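Local coordinates for putative translational inhibitor protein (Yersinia pestis, PDB 5V4D) that is of unknown function but belongs to the Rid (YjgF-like) family and probably acts as an enamine/imine deaminase, at residues 11-16 against 35-40; 29-34 against 122-127; 72-77 against 102-107. All blocks are in the same frame, centred on the assembly; numbering follows the deposited sequence. Where two conformers were deposited one is given.

How the contacts relate
Contact 2 is the core of the set: an antiparallel pairing inside the main sheet. Contact 3 is also largely buried and lies in the same sheet. It joins the parallel strands at the edge of this chain's own sheet. The two touch, because strand 120-127 of contact 2 is the neighbour of strand 74-81 of contact 3. Contact 1 is only partly buried. It sets two loops side by side, with no direct hydrogen bond between them, and meets contact 2 where Pro13 packs on Gln34. Its chemistry is proline and isoleucine packing with bridging waters. Contacts 2 and 3 rest on backbone hydrogen bonds, and both touch a neighbouring subunit. Contacts 1 and 3 lie on opposite sides of the chain's centre.

Contact 1 (11-16 against 35-40); sequences NAPSAI and IPINPD
Pro13 lies obliquely across both Ile37 and Pro39. Its ring touches them with different atoms. CG of Pro13 sits 3.7 Å from CB of Ile37, while CD of Pro13 is 4.0 Å from CB of Pro39. The Pro39 ring also leans on the backbone before Pro13: its CG comes 3.4 Å from the carbonyl O of Asn11. Farther along, Ile16 and Ile35 meet tip to tip, CD1 of Ile16 to CD1 of Ile35, at 4.2 Å. Ile16 has CG1 flanked by its own N and C (chi1 63°), and the extended chi2 (177°) carries CD1 out to Ile35.

Polar links across the contact run through water. One water accepts from Ser14 N and donates to Pro39 O; another donates to Asn11 OD1 and Asp40 OD1. Asn59 ND2 holds Ile37 O. Pro13 O, in the other segment, accepts from Gln21 NE2. Segment 35-40 carries two tight turns. Pro36 centres an inverse gamma turn, and Asn38 OD1 accepts from Asp40 N at 2.9 Å, an Asx turn. The contact thus joins two loops of the YjgF-like fold, one after strand 5-7 and one after strand 28-31, through prolines that pack on Gln55 and Asn59 of helix 49-66.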
loop_
_atom_site.group_PDB
_atom_site.type_symbol
_atom_site.label_atom_id
_atom_site.label_comp_id
_atom_site.label_asym_id
_atom_site.label_seq_id
_atom_site.Cartn_x
_atom_site.Cartn_y
_atom_site.Cartn_z
ATOM N N ASN A 11 18.242 15.430 -7.195
ATOM C CA ASN A 11 18.957 14.166 -7.055
ATOM C C ASN A 11 18.067 12.932 -7.060
ATOM O O ASN A 11 18.589 11.812 -6.986
ATOM C CB ASN A 11 19.803 14.191 -5.785
ATOM C CG ASN A 11 20.930 15.198 -5.902
ATOM O OD1 ASN A 11 21.514 15.364 -6.985
ATOM N ND2 ASN A 11 21.192 15.903 -4.834
ATOM N N ALA A 12 16.749 13.080 -7.156
ATOM C CA ALA A 12 15.863 11.972 -7.473
ATOM C C ALA A 12 15.170 12.281 -8.785
ATOM O O ALA A 12 15.113 13.440 -9.202
ATOM C CB ALA A 12 14.805 11.737 -6.376
ATOM N N PRO A 13 14.605 11.273 -9.454
ATOM C CA PRO A 13 13.972 11.503 -10.759
ATOM C C PRO A 13 12.897 12.569 -10.691
ATOM O O PRO A 13 12.081 12.588 -9.764
ATOM C CB PRO A 13 13.355 10.136 -11.082
ATOM C CG PRO A 13 14.270 9.162 -10.451
ATOM C CD PRO A 13 14.656 9.833 -9.126
ATOM N N SER A 14 12.861 13.431 -11.716
ATOM C CA SER A 14 11.740 14.351 -11.821
ATOM C C SER A 14 10.439 13.575 -11.977
ATOM O O SER A 14 10.389 12.548 -12.654
ATOM C CB SER A 14 11.926 15.287 -13.010
ATOM O OG SER A 14 13.175 15.936 -12.901
ATOM N N ALA A 15 9.381 14.082 -11.369
ATOM C CA ALA A 15 8.084 13.414 -11.480
ATOM C C ALA A 15 7.637 13.325 -12.949
ATOM O O ALA A 15 7.590 14.343 -13.657
ATOM C CB ALA A 15 7.052 14.151 -10.629
ATOM N N ILE A 16 7.346 12.094 -13.403
ATOM C CA ILE A 16 6.879 11.779 -14.758
ATOM C C ILE A 16 5.352 11.682 -14.801
ATOM O O ILE A 16 4.787 10.981 -15.653
ATOM C CB ILE A 16 7.506 10.462 -15.283
ATOM C CG1 ILE A 16 7.078 9.263 -14.408
ATOM C CG2 ILE A 16 9.029 10.578 -15.395
ATOM C CD1 ILE A 16 7.569 7.881 -14.872
ATOM N N ILE A 35 11.093 4.224 -9.050
ATOM C CA ILE A 35 11.479 3.274 -10.089
ATOM C C ILE A 35 12.931 3.545 -10.489
ATOM O O ILE A 35 13.525 4.560 -10.090
ATOM C CB ILE A 35 10.520 3.316 -11.300
ATOM C CG1 ILE A 35 10.341 4.723 -11.823
ATOM C CG2 ILE A 35 9.165 2.677 -10.969
ATOM C CD1 ILE A 35 9.761 4.713 -13.307
ATOM N N PRO A 36 13.555 2.642 -11.255
ATOM C CA PRO A 36 15.007 2.689 -11.486
ATOM C C PRO A 36 15.390 3.651 -12.606
ATOM O O PRO A 36 16.123 3.287 -13.534
ATOM C CB PRO A 36 15.357 1.248 -11.879
ATOM C CG PRO A 36 14.147 0.455 -11.692
ATOM C CD PRO A 36 12.980 1.337 -11.647
ATOM N N ILE A 37 14.943 4.910 -12.474
ATOM C CA ILE A 37 15.326 5.985 -13.380
ATOM C C ILE A 37 16.614 6.609 -12.867
ATOM O O ILE A 37 16.737 6.901 -11.668
ATOM C CB ILE A 37 14.218 7.050 -13.484
ATOM C CG1 ILE A 37 12.974 6.486 -14.151
ATOM C CG2 ILE A 37 14.756 8.320 -14.246
ATOM C CD1 ILE A 37 13.216 6.088 -15.548
ATOM N N ASN A 38 17.581 6.799 -13.765
ATOM C CA ASN A 38 18.776 7.601 -13.431
ATOM C C ASN A 38 18.367 9.069 -13.399
ATOM O O ASN A 38 18.012 9.621 -14.452
ATOM C CB ASN A 38 19.866 7.328 -14.485
ATOM C CG ASN A 38 21.103 8.223 -14.335
ATOM O OD1 ASN A 38 21.114 9.148 -13.514
ATOM N ND2 ASN A 38 22.146 7.946 -15.131
ATOM N N PRO A 39 18.397 9.742 -12.254
ATOM C CA PRO A 39 17.880 11.121 -12.221
ATOM C C PRO A 39 18.652 12.089 -13.094
ATOM O O PRO A 39 18.094 13.123 -13.483
ATOM C CB PRO A 39 17.974 11.492 -10.736
ATOM C CG PRO A 39 19.069 10.628 -10.187
ATOM C CD PRO A 39 18.958 9.315 -10.954
ATOM N N ASP A 40 19.913 11.792 -13.401
ATOM C CA ASP A 40 20.757 12.703 -14.153
ATOM C C ASP A 40 20.419 12.684 -15.640
ATOM O O ASP A 40 20.638 13.694 -16.322
ATOM C CB ASP A 40 22.227 12.338 -13.940
ATOM C CG ASP A 40 22.634 12.349 -12.444
ATOM O OD1 ASP A 40 22.015 13.087 -11.674
ATOM O OD2 ASP A 40 23.560 11.614 -12.065
HETATM O O HOH W 1 21.770 12.772 -8.872
HETATM O O HOH W 2 14.910 12.956 -13.772
#

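Contact 2 (29-34 against 122-127); sequences LYASGQ and IEVIAG
Glu123 packs beside Gly33, just past the end of strand 29-31. Its CB lies 4.1 Å from CA of Gly33. CG is anti to the backbone N (chi1 173°) and comes 3.9 Å from the carbonyl O of Ala31. The chain runs on extended through CD (chi2 -174°) to the carboxylate. There OE1 forms a salt bridge with Lys76 NZ and a hydrogen bond with Ser107 OG, both of the second subunit. Thr78 of that subunit packs against the side chain as well.

Strands 28-31 and 120-127 are antiparallel neighbours in the central sheet of the YjgF-like fold. Leu29 and Ala126 form a hydrogen-bonded pair, with Leu29 N 2.8 Å from Ala126 O. Tyr30 and Ile125 form the next, non-hydrogen-bonded pair. Tyr30 runs alongside Ile125, and CD1 of its ring is 3.8 Å from Ile125 CG2. Ala31 N then bonds Val124 O. On the opposite face Ala31 CB meets Val124 CG2 at 3.7 Å.

After this the register shifts by one residue. A water fills in at the shift, donating to Ser32 O and to Ile122 O. Pairing resumes at Gln34, whose N bonds Ile122 O at 2.9 Å from well above the carbonyl plane. Gln34 O takes the N-H of Ile122 in return. Ser32 OG is hydrogen-bonded to Ser20 O and to Arg106 N of the second subunit.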
loop_
_atom_site.group_PDB
_atom_site.type_symbol
_atom_site.label_atom_id
_atom_site.label_comp_id
_atom_site.label_asym_id
_atom_site.label_seq_id
_atom_site.Cartn_x
_atom_site.Cartn_y
_atom_site.Cartn_z
ATOM N N LEU A 29 6.964 11.133 6.501
ATOM C CA LEU A 29 7.325 11.350 5.109
ATOM C C LEU A 29 6.722 10.243 4.251
ATOM O O LEU A 29 7.043 9.061 4.438
ATOM C CB LEU A 29 8.845 11.349 4.958
ATOM C CG LEU A 29 9.380 11.460 3.541
ATOM C CD1 LEU A 29 8.894 12.726 2.970
ATOM C CD2 LEU A 29 10.902 11.468 3.549
ATOM N N TYR A 30 5.847 10.619 3.324
ATOM C CA TYR A 30 5.223 9.667 2.413
ATOM C C TYR A 30 5.955 9.801 1.088
ATOM O O TYR A 30 5.789 10.810 0.406
ATOM C CB TYR A 30 3.738 9.972 2.216
ATOM C CG TYR A 30 2.887 9.877 3.457
ATOM C CD1 TYR A 30 2.188 8.689 3.761
ATOM C CD2 TYR A 30 2.778 10.960 4.335
ATOM C CE1 TYR A 30 1.418 8.596 4.904
ATOM C CE2 TYR A 30 1.991 10.864 5.483
ATOM C CZ TYR A 30 1.328 9.695 5.761
ATOM O OH TYR A 30 0.557 9.645 6.911
ATOM N N ALA A 31 6.783 8.808 0.723
ATOM C CA ALA A 31 7.523 8.880 -0.531
ATOM C C ALA A 31 6.714 8.248 -1.655
ATOM O O ALA A 31 6.074 7.225 -1.443
ATOM C CB ALA A 31 8.858 8.135 -0.427
ATOM N N SER A 32 6.740 8.859 -2.843
ATOM C CA SER A 32 6.249 8.158 -4.022
ATOM C C SER A 32 7.060 6.897 -4.262
ATOM O O SER A 32 8.259 6.852 -3.973
ATOM C CB SER A 32 6.352 9.069 -5.237
ATOM O OG SER A 32 5.408 10.110 -5.152
ATOM N N GLY A 33 6.413 5.877 -4.825
ATOM C CA GLY A 33 7.191 4.741 -5.278
ATOM C C GLY A 33 8.294 5.156 -6.237
ATOM O O GLY A 33 8.051 5.923 -7.190
ATOM N N GLN A 34 9.518 4.684 -5.976
ATOM C CA GLN A 34 10.677 4.974 -6.803
ATOM C C GLN A 34 10.891 3.846 -7.786
ATOM O O GLN A 34 10.898 2.667 -7.392
ATOM C CB GLN A 34 11.948 5.149 -5.974
ATOM C CG GLN A 34 12.023 6.550 -5.352
ATOM C CD GLN A 34 12.099 7.614 -6.429
ATOM O OE1 GLN A 34 12.666 7.401 -7.520
ATOM N NE2 GLN A 34 11.481 8.739 -6.166
ATOM N N ILE A 122 9.907 0.606 -5.368
ATOM C CA ILE A 122 9.858 0.502 -3.907
ATOM C C ILE A 122 9.286 1.792 -3.349
ATOM O O ILE A 122 9.777 2.889 -3.656
ATOM C CB ILE A 122 11.239 0.207 -3.303
ATOM C CG1 ILE A 122 11.707 -1.151 -3.834
ATOM C CG2 ILE A 122 11.160 0.138 -1.759
ATOM C CD1 ILE A 122 13.095 -1.538 -3.274
ATOM N N GLU A 123 8.267 1.645 -2.495
ATOM C CA GLU A 123 7.587 2.742 -1.823
ATOM C C GLU A 123 7.930 2.697 -0.343
ATOM O O GLU A 123 7.952 1.614 0.250
ATOM C CB GLU A 123 6.084 2.557 -2.042
ATOM C CG GLU A 123 5.181 3.465 -1.331
ATOM C CD GLU A 123 3.738 2.990 -1.599
ATOM O OE1 GLU A 123 3.246 3.307 -2.664
ATOM O OE2 GLU A 123 3.167 2.221 -0.796
ATOM N N VAL A 124 8.215 3.859 0.260
ATOM C CA VAL A 124 8.573 3.918 1.670
ATOM C C VAL A 124 7.805 5.007 2.399
ATOM O O VAL A 124 7.343 5.999 1.808
ATOM C CB VAL A 124 10.093 4.147 1.891
ATOM C CG1 VAL A 124 10.922 3.281 0.957
ATOM C CG2 VAL A 124 10.489 5.626 1.711
ATOM N N ILE A 125 7.615 4.796 3.699
ATOM C CA ILE A 125 7.243 5.874 4.605
ATOM C C ILE A 125 8.296 5.940 5.692
ATOM O O ILE A 125 8.885 4.927 6.086
ATOM C CB ILE A 125 5.843 5.747 5.233
ATOM C CG1 ILE A 125 5.714 4.439 6.010
ATOM C CG2 ILE A 125 4.762 5.933 4.161
ATOM C CD1 ILE A 125 4.567 4.479 7.030
ATOM N N ALA A 126 8.552 7.156 6.163
ATOM C CA ALA A 126 9.599 7.374 7.145
ATOM C C ALA A 126 9.116 8.328 8.220
ATOM O O ALA A 126 8.274 9.183 7.980
ATOM C CB ALA A 126 10.874 7.948 6.521
ATOM N N GLY A 127 9.797 8.318 9.361
ATOM C CA GLY A 127 9.717 9.465 10.254
ATOM C C GLY A 127 10.528 10.640 9.735
ATOM O O GLY A 127 11.571 10.476 9.105
HETATM O O HOH W 3 4.670 6.284 0.876
HETATM O O HOH W 4 9.725 5.338 -2.095
#

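Contact 3 (72-77 against 102-107); sequences DKIVKT and IFPARS. With ACY (acetic acid), chain G.
Thr77 N donates to Ala105 O at 2.9 Å, and Ser107 N donates to Thr77 O. These bonds join the two parallel strands of a beta-alpha-beta unit, whose connecting helix is 87-98. The tight part lies here and at Pro104. Ile74 CG2 presses on Pro104 CG at 3.5 Å, and Phe98 of the helix covers both residues. Thr77 OG1 lies close against Arg106 CG, at 3.1 Å, and is bonded to Tyr94 OH.

On the other face Lys76 has CG trans to its N (chi1 167°), and a bend at chi2 (68°) lays CD over Ala105, 3.7 Å from Ala105 CB. Its NZ forms a salt bridge with Glu123 of the third subunit. Thr77 O is gripped twice, by Lys76 NZ on one side of the carbonyl plane and Ser107 N on the other.

Within the two segments the packing is loose at their start, where Asp72 OD2 is 4.3 Å from Ile102 N; Lys4 of the third subunit bonds Ile74 O and Ile102 O. At the far end Arg106 bonds Asn91 and makes a cation-pi contact with Tyr94. With Thr108 OG1 it also holds an acetic acid molecule, probably from the crystallisation liquor, in a way that resembles the carboxylate-binding arginine of Rid enzymes. The acid's OXT lies at the guanidinium edge, 2.8 Å from Arg106 NE.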
loop_
_atom_site.group_PDB
_atom_site.type_symbol
_atom_site.label_atom_id
_atom_site.label_comp_id
_atom_site.label_asym_id
_atom_site.label_seq_id
_atom_site.Cartn_x
_atom_site.Cartn_y
_atom_site.Cartn_z
ATOM N N ASP A 72 17.510 5.218 8.386
ATOM C CA ASP A 72 17.260 4.669 9.715
ATOM C C ASP A 72 15.837 4.930 10.199
ATOM O O ASP A 72 15.339 4.182 11.052
ATOM C CB ASP A 72 18.261 5.249 10.721
ATOM C CG ASP A 72 18.153 4.600 12.095
ATOM O OD1 ASP A 72 17.770 5.296 13.072
ATOM O OD2 ASP A 72 18.437 3.390 12.184
ATOM N N LYS A 73 15.174 5.957 9.664
ATOM C CA LYS A 73 13.831 6.354 10.081
ATOM C C LYS A 73 12.713 5.726 9.249
ATOM O O LYS A 73 11.534 5.982 9.546
ATOM C CB LYS A 73 13.669 7.878 10.002
ATOM C CG LYS A 73 14.633 8.646 10.900
ATOM C CD LYS A 73 14.553 8.143 12.303
ATOM C CE LYS A 73 15.492 8.953 13.193
ATOM N NZ LYS A 73 15.098 10.398 13.193
ATOM N N ILE A 74 13.030 4.890 8.256
ATOM C CA ILE A 74 11.985 4.260 7.452
ATOM C C ILE A 74 11.255 3.248 8.312
ATOM O O ILE A 74 11.874 2.431 8.998
ATOM C CB ILE A 74 12.568 3.632 6.179
ATOM C CG1 ILE A 74 13.018 4.778 5.253
ATOM C CG2 ILE A 74 11.484 2.753 5.446
ATOM C CD1 ILE A 74 13.771 4.283 3.964
ATOM N N VAL A 75 9.928 3.335 8.293
ATOM C CA VAL A 75 9.062 2.531 9.126
ATOM C C VAL A 75 8.515 1.330 8.367
ATOM O O VAL A 75 8.409 0.235 8.919
ATOM C CB VAL A 75 7.931 3.456 9.639
ATOM C CG1 VAL A 75 6.815 2.696 10.178
ATOM C CG2 VAL A 75 8.496 4.395 10.733
ATOM N N LYS A 76 8.166 1.514 7.096
ATOM C CA LYS A 76 7.435 0.513 6.327
ATOM C C LYS A 76 7.722 0.748 4.851
ATOM O O LYS A 76 7.798 1.904 4.425
ATOM C CB LYS A 76 5.923 0.633 6.612
ATOM C CG LYS A 76 4.972 -0.133 5.641
ATOM C CD LYS A 76 5.144 -1.646 5.814
ATOM C CE LYS A 76 4.000 -2.477 5.103
ATOM N NZ LYS A 76 3.952 -2.081 3.664
ATOM N N THR A 77 7.936 -0.336 4.096
ATOM C CA THR A 77 8.137 -0.266 2.659
ATOM C C THR A 77 7.222 -1.282 1.984
ATOM O O THR A 77 6.762 -2.242 2.621
ATOM C CB THR A 77 9.590 -0.563 2.228
ATOM O OG1 THR A 77 9.861 -1.966 2.424
ATOM C CG2 THR A 77 10.588 0.230 3.044
ATOM N N ILE A 102 17.249 -0.751 12.284
ATOM C CA ILE A 102 16.096 -1.605 12.558
ATOM C C ILE A 102 15.293 -1.751 11.267
ATOM O O ILE A 102 14.777 -0.769 10.714
ATOM C CB ILE A 102 15.226 -1.016 13.667
ATOM C CG1 ILE A 102 16.000 -0.933 14.979
ATOM C CG2 ILE A 102 14.005 -1.914 13.850
ATOM C CD1 ILE A 102 15.132 -0.308 16.090
ATOM N N PHE A 103 15.217 -2.979 10.745
ATOM C CA PHE A 103 14.700 -3.122 9.390
ATOM C C PHE A 103 13.248 -2.682 9.356
ATOM O O PHE A 103 12.467 -3.030 10.252
ATOM C CB PHE A 103 14.741 -4.570 8.905
ATOM C CG PHE A 103 16.123 -5.154 8.722
ATOM C CD1 PHE A 103 17.155 -4.444 8.167
ATOM C CD2 PHE A 103 16.368 -6.465 9.103
ATOM C CE1 PHE A 103 18.402 -5.010 7.972
ATOM C CE2 PHE A 103 17.595 -7.022 8.902
ATOM C CZ PHE A 103 18.612 -6.307 8.360
ATOM N N PRO A 104 12.833 -1.980 8.313
ATOM C CA PRO A 104 11.426 -1.584 8.227
ATOM C C PRO A 104 10.509 -2.799 8.146
ATOM O O PRO A 104 10.897 -3.882 7.689
ATOM C CB PRO A 104 11.380 -0.778 6.925
ATOM C CG PRO A 104 12.793 -0.249 6.759
ATOM C CD PRO A 104 13.657 -1.394 7.232
ATOM N N ALA A 105 9.257 -2.595 8.555
ATOM C CA ALA A 105 8.195 -3.520 8.136
ATOM C C ALA A 105 8.069 -3.487 6.605
ATOM O O ALA A 105 8.508 -2.545 5.949
ATOM C CB ALA A 105 6.871 -3.130 8.791
ATOM N N ARG A 106 7.472 -4.539 6.023
ATOM C CA ARG A 106 7.578 -4.670 4.562
ATOM C C ARG A 106 6.478 -5.567 4.033
ATOM O O ARG A 106 6.007 -6.455 4.733
ATOM C CB ARG A 106 8.926 -5.269 4.165
ATOM C CG ARG A 106 9.216 -5.030 2.691
ATOM C CD ARG A 106 10.649 -5.449 2.437
ATOM N NE ARG A 106 10.701 -6.910 2.430
ATOM C CZ ARG A 106 11.760 -7.617 2.075
ATOM N NH1 ARG A 106 12.890 -6.991 1.718
ATOM N NH2 ARG A 106 11.678 -8.940 2.092
ATOM N N SER A 107 6.028 -5.281 2.813
ATOM C CA SER A 107 5.295 -6.261 2.009
ATOM C C SER A 107 5.947 -6.349 0.639
ATOM O O SER A 107 6.417 -5.341 0.117
ATOM C CB SER A 107 3.827 -5.861 1.851
ATOM O OG SER A 107 3.201 -5.845 3.152
HETATM C C ACY G . 7.458 -9.242 2.658
HETATM O O ACY G . 6.583 -9.870 1.996
HETATM O OXT ACY G . 8.381 -8.516 2.183
HETATM C CH3 ACY G . 7.377 -9.336 4.165
#